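Local coordinates for protein acetyltransferase (PDB 7BYY) that acetylates aminoacyl-tRNAs as a toxin of the GNAT acetyltransferase family, probably transferring the acetyl group from acetyl-CoA to glycyl-tRNA, at residues F30-F40 / M102-Q110; N51-L59 / I68-Y76. The protein carries 1 engineered substitution. All blocks are in the same frame, centred on the assembly; numbering follows the deposited sequence.

Contact 1 (F30-F40 / M102-Q110)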
loop_
_atom_site.group_PDB
_atom_site.type_symbol
_atom_site.label_atom_id
_atom_site.label_comp_id
_atom_site.label_asym_id
_atom_site.label_seq_id
_atom_site.Cartn_x
_atom_site.Cartn_y
_atom_site.Cartn_z
ATOM N N PHE A 30 29.258 0.821 0.919
ATOM C CA PHE A 30 28.250 1.869 1.108
ATOM C C PHE A 30 28.348 2.521 2.493
ATOM O O PHE A 30 27.486 2.366 3.356
ATOM C CB PHE A 30 26.845 1.308 0.870
ATOM C CG PHE A 30 25.789 2.369 0.760
ATOM C CD1 PHE A 30 25.684 3.146 -0.383
ATOM C CD2 PHE A 30 24.908 2.599 1.800
ATOM C CE1 PHE A 30 24.717 4.124 -0.482
ATOM C CE2 PHE A 30 23.941 3.576 1.707
ATOM C CZ PHE A 30 23.844 4.338 0.564
ATOM N N ASP A 31 29.443 3.246 2.696
ATOM C CA ASP A 31 29.599 4.025 3.920
ATOM C C ASP A 31 28.691 5.249 3.859
ATOM O O ASP A 31 28.931 6.171 3.072
ATOM C CB ASP A 31 31.056 4.434 4.107
ATOM C CG ASP A 31 31.317 5.030 5.473
ATOM O OD1 ASP A 31 30.401 4.993 6.323
ATOM O OD2 ASP A 31 32.437 5.531 5.702
ATOM N N CYS A 32 27.650 5.272 4.695
ATOM C CA CYS A 32 26.685 6.362 4.689
ATOM C C CYS A 32 26.546 7.077 6.029
ATOM O O CYS A 32 25.789 8.054 6.114
ATOM C CB CYS A 32 25.307 5.848 4.247
ATOM S SG CYS A 32 24.242 5.275 5.594
ATOM N N GLY A 33 27.240 6.627 7.075
ATOM C CA GLY A 33 27.192 7.262 8.372
ATOM C C GLY A 33 26.224 6.629 9.353
ATOM O O GLY A 33 26.331 6.887 10.559
ATOM N N ASN A 34 25.283 5.822 8.869
ATOM C CA ASN A 34 24.357 5.087 9.723
ATOM C C ASN A 34 24.754 3.618 9.716
ATOM O O ASN A 34 24.502 2.922 8.720
ATOM C CB ASN A 34 22.917 5.258 9.234
ATOM C CG ASN A 34 21.884 4.809 10.258
ATOM O OD1 ASN A 34 22.041 3.776 10.912
ATOM N ND2 ASN A 34 20.809 5.585 10.393
ATOM N N PRO A 35 25.370 3.102 10.783
ATOM C CA PRO A 35 25.847 1.708 10.744
ATOM C C PRO A 35 24.740 0.691 10.531
ATOM O O PRO A 35 24.980 -0.336 9.883
ATOM C CB PRO A 35 26.528 1.533 12.109
ATOM C CG PRO A 35 25.935 2.592 12.976
ATOM C CD PRO A 35 25.663 3.754 12.069
ATOM N N VAL A 36 23.535 0.938 11.048
ATOM C CA VAL A 36 22.426 0.017 10.810
ATOM C C VAL A 36 22.073 -0.013 9.327
ATOM O O VAL A 36 21.943 -1.086 8.725
ATOM C CB VAL A 36 21.213 0.398 11.676
ATOM C CG1 VAL A 36 19.953 -0.273 11.151
ATOM C CG2 VAL A 36 21.453 0.013 13.126
ATOM N N ILE A 37 21.925 1.164 8.714
ATOM C CA ILE A 37 21.643 1.227 7.282
ATOM C C ILE A 37 22.811 0.661 6.484
ATOM O O ILE A 37 22.618 0.020 5.443
ATOM C CB ILE A 37 21.314 2.674 6.866
ATOM C CG1 ILE A 37 20.195 3.239 7.742
ATOM C CG2 ILE A 37 20.919 2.739 5.397
ATOM C CD1 ILE A 37 19.705 4.606 7.307
ATOM N N ASP A 38 24.039 0.879 6.961
ATOM C CA ASP A 38 25.219 0.352 6.280
ATOM C C ASP A 38 25.151 -1.164 6.154
ATOM O O ASP A 38 25.271 -1.716 5.056
ATOM C CB ASP A 38 26.489 0.759 7.027
ATOM C CG ASP A 38 26.910 2.182 6.737
ATOM O OD1 ASP A 38 26.269 2.837 5.891
ATOM O OD2 ASP A 38 27.896 2.641 7.352
ATOM N N LYS A 39 24.971 -1.855 7.282
ATOM C CA LYS A 39 24.940 -3.311 7.262
ATOM C C LYS A 39 23.734 -3.858 6.509
ATOM O O LYS A 39 23.797 -4.983 6.001
ATOM C CB LYS A 39 24.962 -3.854 8.692
ATOM C CG LYS A 39 25.519 -5.267 8.805
ATOM C CD LYS A 39 26.876 -5.387 8.116
ATOM C CE LYS A 39 27.413 -6.811 8.179
ATOM N NZ LYS A 39 27.983 -7.145 9.516
ATOM N N PHE A 40 22.644 -3.091 6.417
ATOM C CA PHE A 40 21.474 -3.564 5.685
ATOM C C PHE A 40 21.753 -3.631 4.190
ATOM O O PHE A 40 21.471 -4.643 3.539
ATOM C CB PHE A 40 20.273 -2.660 5.955
ATOM C CG PHE A 40 19.071 -2.992 5.116
ATOM C CD1 PHE A 40 18.829 -2.321 3.929
ATOM C CD2 PHE A 40 18.190 -3.984 5.511
ATOM C CE1 PHE A 40 17.725 -2.631 3.152
ATOM C CE2 PHE A 40 17.083 -4.298 4.739
ATOM C CZ PHE A 40 16.851 -3.619 3.559
ATOM N N MET A 102 14.093 3.463 5.675
ATOM C CA MET A 102 15.516 3.737 5.543
ATOM C C MET A 102 15.737 4.703 4.393
ATOM O O MET A 102 15.105 4.577 3.340
ATOM C CB MET A 102 16.315 2.452 5.305
ATOM C CG MET A 102 17.083 1.977 6.515
ATOM S SD MET A 102 17.872 0.386 6.235
ATOM C CE MET A 102 16.436 -0.659 5.986
ATOM N N LEU A 103 16.636 5.661 4.603
ATOM C CA LEU A 103 17.098 6.515 3.513
ATOM C C LEU A 103 18.484 7.012 3.888
ATOM O O LEU A 103 18.627 7.798 4.831
ATOM C CB LEU A 103 16.134 7.670 3.264
ATOM C CG LEU A 103 16.697 8.905 2.556
ATOM C CD1 LEU A 103 17.106 8.573 1.139
ATOM C CD2 LEU A 103 15.675 10.023 2.554
ATOM N N GLY A 104 19.486 6.541 3.171
ATOM C CA GLY A 104 20.860 6.928 3.434
ATOM C C GLY A 104 21.567 7.352 2.166
ATOM O O GLY A 104 21.347 6.779 1.099
ATOM N N VAL A 105 22.413 8.369 2.297
ATOM C CA VAL A 105 23.268 8.849 1.218
ATOM C C VAL A 105 24.706 8.523 1.587
ATOM O O VAL A 105 25.137 8.799 2.713
ATOM C CB VAL A 105 23.090 10.360 0.980
ATOM C CG1 VAL A 105 24.190 10.889 0.063
ATOM C CG2 VAL A 105 21.717 10.655 0.400
ATOM N N ALA A 106 25.441 7.929 0.648
ATOM C CA ALA A 106 26.842 7.612 0.886
ATOM C C ALA A 106 27.609 8.868 1.287
ATOM O O ALA A 106 27.324 9.974 0.819
ATOM C CB ALA A 106 27.468 6.975 -0.354
ATOM N N ARG A 107 28.592 8.686 2.171
ATOM C CA ARG A 107 29.222 9.830 2.825
ATOM C C ARG A 107 29.970 10.713 1.834
ATOM O O ARG A 107 29.996 11.940 1.989
ATOM C CB ARG A 107 30.162 9.349 3.930
ATOM C CG ARG A 107 29.462 9.053 5.247
ATOM C CD ARG A 107 30.425 9.148 6.410
ATOM N NE ARG A 107 31.573 8.267 6.221
ATOM C CZ ARG A 107 32.809 8.558 6.608
ATOM N NH1 ARG A 107 33.064 9.712 7.210
ATOM N NH2 ARG A 107 33.791 7.693 6.392
ATOM N N LYS A 108 30.582 10.118 0.812
ATOM C CA LYS A 108 31.329 10.919 -0.150
ATOM C C LYS A 108 30.430 11.678 -1.120
ATOM O O LYS A 108 30.950 12.374 -1.998
ATOM C CB LYS A 108 32.316 10.042 -0.925
ATOM C CG LYS A 108 31.693 9.024 -1.854
ATOM C CD LYS A 108 32.711 8.572 -2.888
ATOM C CE LYS A 108 32.626 7.081 -3.134
ATOM N NZ LYS A 108 33.652 6.626 -4.114
ATOM N N TYR A 109 29.107 11.561 -0.985
ATOM C CA TYR A 109 28.161 12.382 -1.729
ATOM C C TYR A 109 27.304 13.260 -0.830
ATOM O O TYR A 109 26.452 13.996 -1.341
ATOM C CB TYR A 109 27.234 11.515 -2.589
ATOM C CG TYR A 109 27.931 10.467 -3.418
ATOM C CD1 TYR A 109 28.146 9.192 -2.917
ATOM C CD2 TYR A 109 28.358 10.745 -4.712
ATOM C CE1 TYR A 109 28.775 8.225 -3.669
ATOM C CE2 TYR A 109 28.990 9.781 -5.474
ATOM C CZ TYR A 109 29.195 8.525 -4.945
ATOM O OH TYR A 109 29.824 7.563 -5.692
ATOM N N GLN A 110 27.489 13.195 0.485
ATOM C CA GLN A 110 26.662 13.968 1.397
ATOM C C GLN A 110 26.964 15.460 1.261
ATOM O O GLN A 110 27.891 15.877 0.560
ATOM C CB GLN A 110 26.875 13.502 2.837
ATOM C CG GLN A 110 26.326 12.111 3.121
ATOM C CD GLN A 110 26.588 11.653 4.544
ATOM O OE1 GLN A 110 27.207 12.367 5.333
ATOM N NE2 GLN A 110 26.119 10.455 4.877
HETATM O O HOH W 1 22.626 8.925 5.617
#

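Contact 2 (N51-L59 / I68-Y76)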
loop_
_atom_site.group_PDB
_atom_site.type_symbol
_atom_site.label_atom_id
_atom_site.label_comp_id
_atom_site.label_asym_id
_atom_site.label_seq_id
_atom_site.Cartn_x
_atom_site.Cartn_y
_atom_site.Cartn_z
ATOM N N ASN A 51 12.224 -11.299 -1.127
ATOM C CA ASN A 51 11.049 -11.671 -0.349
ATOM C C ASN A 51 9.901 -10.694 -0.560
ATOM O O ASN A 51 8.758 -11.017 -0.221
ATOM C CB ASN A 51 11.416 -11.742 1.135
ATOM C CG ASN A 51 10.385 -12.486 1.965
ATOM O OD1 ASN A 51 9.233 -12.063 2.082
ATOM N ND2 ASN A 51 10.799 -13.603 2.552
ATOM N N SER A 52 10.180 -9.524 -1.136
ATOM C CA SER A 52 9.237 -8.406 -1.179
ATOM C C SER A 52 8.878 -7.966 0.238
ATOM O O SER A 52 7.718 -7.697 0.556
ATOM C CB SER A 52 7.983 -8.737 -1.997
ATOM O OG SER A 52 7.078 -9.539 -1.262
ATOM N N ASP A 53 9.894 -7.919 1.107
ATOM C CA ASP A 53 9.754 -7.281 2.409
ATOM C C ASP A 53 9.663 -5.766 2.290
ATOM O O ASP A 53 9.164 -5.112 3.210
ATOM C CB ASP A 53 10.938 -7.642 3.309
ATOM C CG ASP A 53 10.947 -9.100 3.716
ATOM O OD1 ASP A 53 9.944 -9.568 4.294
ATOM O OD2 ASP A 53 11.965 -9.780 3.461
ATOM N N CYS A 54 10.141 -5.202 1.183
ATOM C CA CYS A 54 10.156 -3.763 0.966
ATOM C C CYS A 54 10.453 -3.508 -0.503
ATOM O O CYS A 54 10.872 -4.407 -1.238
ATOM C CB CYS A 54 11.197 -3.069 1.849
ATOM S SG CYS A 54 12.924 -3.480 1.450
ATOM N N ALA A 55 10.228 -2.265 -0.921
ATOM C CA ALA A 55 10.709 -1.767 -2.199
ATOM C C ALA A 55 11.841 -0.779 -1.954
ATOM O O ALA A 55 11.907 -0.137 -0.902
ATOM C CB ALA A 55 9.595 -1.093 -2.997
ATOM N N ALA A 56 12.734 -0.662 -2.933
ATOM C CA ALA A 56 13.928 0.157 -2.797
ATOM C C ALA A 56 14.049 1.123 -3.964
ATOM O O ALA A 56 13.816 0.754 -5.120
ATOM C CB ALA A 56 15.190 -0.710 -2.713
ATOM N N LYS A 57 14.415 2.362 -3.648
ATOM C CA LYS A 57 14.729 3.385 -4.636
ATOM C C LYS A 57 16.213 3.709 -4.546
ATOM O O LYS A 57 16.729 3.970 -3.454
ATOM C CB LYS A 57 13.894 4.645 -4.408
ATOM C CG LYS A 57 12.667 4.731 -5.288
ATOM C CD LYS A 57 13.046 5.001 -6.735
ATOM C CE LYS A 57 11.984 4.471 -7.683
ATOM N NZ LYS A 57 10.615 4.800 -7.201
ATOM N N ALA A 58 16.893 3.692 -5.690
ATOM C CA ALA A 58 18.335 3.869 -5.741
ATOM C C ALA A 58 18.697 5.154 -6.474
ATOM O O ALA A 58 17.988 5.595 -7.382
ATOM C CB ALA A 58 19.014 2.678 -6.427
ATOM N N LEU A 59 19.814 5.749 -6.061
ATOM C CA LEU A 59 20.421 6.883 -6.750
ATOM C C LEU A 59 21.755 6.421 -7.318
ATOM O O LEU A 59 22.713 6.204 -6.570
ATOM C CB LEU A 59 20.610 8.067 -5.807
ATOM C CG LEU A 59 19.509 9.120 -5.840
ATOM C CD1 LEU A 59 20.013 10.432 -5.264
ATOM C CD2 LEU A 59 18.995 9.306 -7.258
ATOM N N ILE A 68 24.831 6.021 -4.929
ATOM C CA ILE A 68 24.896 7.276 -4.189
ATOM C C ILE A 68 23.987 7.227 -2.969
ATOM O O ILE A 68 24.397 7.571 -1.853
ATOM C CB ILE A 68 24.544 8.455 -5.114
ATOM C CG1 ILE A 68 25.641 8.644 -6.163
ATOM C CG2 ILE A 68 24.337 9.729 -4.305
ATOM C CD1 ILE A 68 25.144 9.207 -7.478
ATOM N N GLY A 69 22.745 6.796 -3.158
ATOM C CA GLY A 69 21.809 6.707 -2.054
ATOM C C GLY A 69 20.858 5.544 -2.230
ATOM O O GLY A 69 20.694 4.999 -3.327
ATOM N N ILE A 70 20.228 5.166 -1.119
ATOM C CA ILE A 70 19.239 4.099 -1.100
ATOM C C ILE A 70 18.030 4.580 -0.308
ATOM O O ILE A 70 18.110 5.515 0.493
ATOM C CB ILE A 70 19.795 2.789 -0.497
ATOM C CG1 ILE A 70 19.058 1.578 -1.071
ATOM C CG2 ILE A 70 19.694 2.811 1.022
ATOM C CD1 ILE A 70 19.306 1.357 -2.540
ATOM N N CYS A 71 16.897 3.925 -0.548
ATOM C CA CYS A 71 15.653 4.316 0.105
ATOM C C CYS A 71 14.695 3.135 0.063
ATOM O O CYS A 71 14.203 2.782 -1.012
ATOM C CB CYS A 71 15.055 5.532 -0.584
ATOM S SG CYS A 71 13.369 5.855 -0.098
ATOM N N THR A 72 14.418 2.540 1.220
ATOM C CA THR A 72 13.531 1.388 1.309
ATOM C C THR A 72 12.252 1.758 2.049
ATOM O O THR A 72 12.259 2.579 2.972
ATOM C CB THR A 72 14.207 0.208 2.015
ATOM O OG1 THR A 72 14.647 0.613 3.315
ATOM C CG2 THR A 72 15.404 -0.284 1.211
ATOM N N PHE A 73 11.151 1.130 1.641
ATOM C CA PHE A 73 9.841 1.479 2.171
ATOM C C PHE A 73 8.914 0.277 2.046
ATOM O O PHE A 73 9.086 -0.565 1.160
ATOM C CB PHE A 73 9.258 2.689 1.436
ATOM C CG PHE A 73 9.326 2.576 -0.059
ATOM C CD1 PHE A 73 10.477 2.933 -0.745
ATOM C CD2 PHE A 73 8.238 2.113 -0.781
ATOM C CE1 PHE A 73 10.543 2.828 -2.122
ATOM C CE2 PHE A 73 8.297 2.011 -2.158
ATOM C CZ PHE A 73 9.452 2.369 -2.830
ATOM N N THR A 74 7.941 0.203 2.954
ATOM C CA THR A 74 6.973 -0.886 3.010
ATOM C C THR A 74 5.571 -0.307 3.159
ATOM O O THR A 74 5.377 0.910 3.209
ATOM C CB THR A 74 7.258 -1.845 4.176
ATOM O OG1 THR A 74 6.836 -1.240 5.406
ATOM C CG2 THR A 74 8.738 -2.171 4.271
ATOM N N ALA A 75 4.586 -1.194 3.234
ATOM C CA ALA A 75 3.229 -0.806 3.590
ATOM C C ALA A 75 3.044 -0.921 5.098
ATOM O O ALA A 75 3.639 -1.782 5.750
ATOM C CB ALA A 75 2.199 -1.672 2.862
ATOM N N TYR A 76 2.213 -0.042 5.648
ATOM C CA TYR A 76 2.103 0.073 7.095
ATOM C C TYR A 76 0.755 0.689 7.440
ATOM O O TYR A 76 0.148 1.394 6.631
ATOM C CB TYR A 76 3.251 0.913 7.666
ATOM C CG TYR A 76 3.474 0.756 9.151
ATOM C CD1 TYR A 76 3.453 -0.495 9.750
ATOM C CD2 TYR A 76 3.722 1.862 9.953
ATOM C CE1 TYR A 76 3.664 -0.638 11.109
ATOM C CE2 TYR A 76 3.936 1.729 11.311
ATOM C CZ TYR A 76 3.904 0.477 11.884
ATOM O OH TYR A 76 4.114 0.341 13.237
#

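Contact 1 (F30-F40 / M102-Q110)
Met102 meets Ile37 and Phe40 where, in this GNAT fold, helix 35-50 lies across the C-terminal end of strand 94-105; the axes of segments 35-40 and 102-105 are almost perpendicular (92°). In GNAT enzymes the loop following this strand usually cradles the pyrophosphate of acetyl-CoA. The Met102 side chain sets out from CA toward the helix segment; beyond CB, CG runs past Ile37, 3.6 Å from Ile37 CG1, and SD reaches Phe40, 3.7 Å from Phe40 CD1. The bend at chi3 (-64°) then carries CE over the Phe40 ring, 3.5 Å from its centroid and only 8° off the ring normal, a CH-pi contact beside the oblique Met-aromatic approach of SD. A flexible thioether suits this place: it lies along branched Ile37 yet bends its methyl over the Phe40 ring. Gly104, without a side chain, leaves room for Cys32 and Ile37 to lie close to the strand. Farther along, the Phe30 ring turns its edge to Gly104 O, with CZ at 3.5 Å, while its CE1 rests against the methyl of Ala106.

Beyond the strand the contact becomes polar. Arg107 N donates to Asp31 O (2.7 Å), tying the turn to the loop ahead of the helix. Gln110 NE2 gives a good bond to Val105 O and a weak one to Cys32 O, so one amide bridges two carbonyls. At the exposed end Asp31 and Arg107 form a salt bridge: Asp31 OD2 accepts from Arg107 NH2 (2.6 Å) on the syn side but tilted out of the carboxylate plane, while Arg107 NE gives it a weak second bond (2.9 Å).

Contact 2 (N51-L59 / I68-Y76)
Ala55 CB lies over the Phe73 ring near CE2 and CZ (3.5 Å from CE2), on the same face that Ala55 O overlies, 3.3 Å above the plane and offset toward the rim. With chi1 near +49°, the ring of Phe73 is folded back between its backbone N and carbonyl carbon, which brings it over the neighbouring strand; the small methyl of Ala55 leaves it space. Phe122 and His125 of helix 114-132 meet the same ring, and Cys71 and Leu59 point to this helix-covered side too. On the opposite face two alanines sit beside larger side chains: Ala56 CB touches Thr72 CG2 (4.0 Å) and Ala58 CB touches Ile70 CD1. The short alanines suit a place beneath helix 35-50, whose Val41 and Phe40 rest on Ile70 and Thr72.

These strands, 55-61 and 67-79, form an antiparallel beta hairpin in the central sheet of the GNAT fold, the axes of segments 55-59 and 68-76 at 163°. Ala55 and Phe73 are a hydrogen-bonded pair, with Ala55 N to Phe73 O and Phe73 N to Ala55 O both 2.9 Å. Near the turn Ile68 and Gly69 face Leu59, a classic beta bulge: Ile68 N donates to Leu59 O (2.7 Å) and Gly69 N gives the same oxygen a weak second bond, while Leu59 N returns one to Gly69 O. Glycine brings no side chain into the space beside Leu59 CB.

At the other end the strand opens into loop. A Schellman motif with Ser52 at positive phi closes helix 35-50, and Cys54 CB lies 3.6 Å from Thr74 CG2. That methyl also abuts Asp53 O, whereas Thr74 OG1 bonds to Arg99. Outermost, the carboxylate of Asp53 forms a salt bridge to Lys136 of the second subunit.

In the fold
The centres of contacts 1 and 2 lie about 14 Å apart on one mixed sheet, in which strands 67-79 and 94-105 are neighbours. Backbone bonds probably join them directly: Ala106 N to Ile68 O (2.7 Å) and Ile70 N to Gly104 O (3.0 Å). Along the chain, 30-40 comes first, then 51-59 and 68-76, and finally 102-110, so the hairpin of contact 2 is formed within the chain span that contact 1 brings together. Helix 35-50 links them: it begins in contact 1 and ends just ahead of strand 55-61. Its side chains pack on strands 67-79 and 94-105 from one face of the sheet, while helix 114-132 covers the opposite face, giving the layered GNAT core.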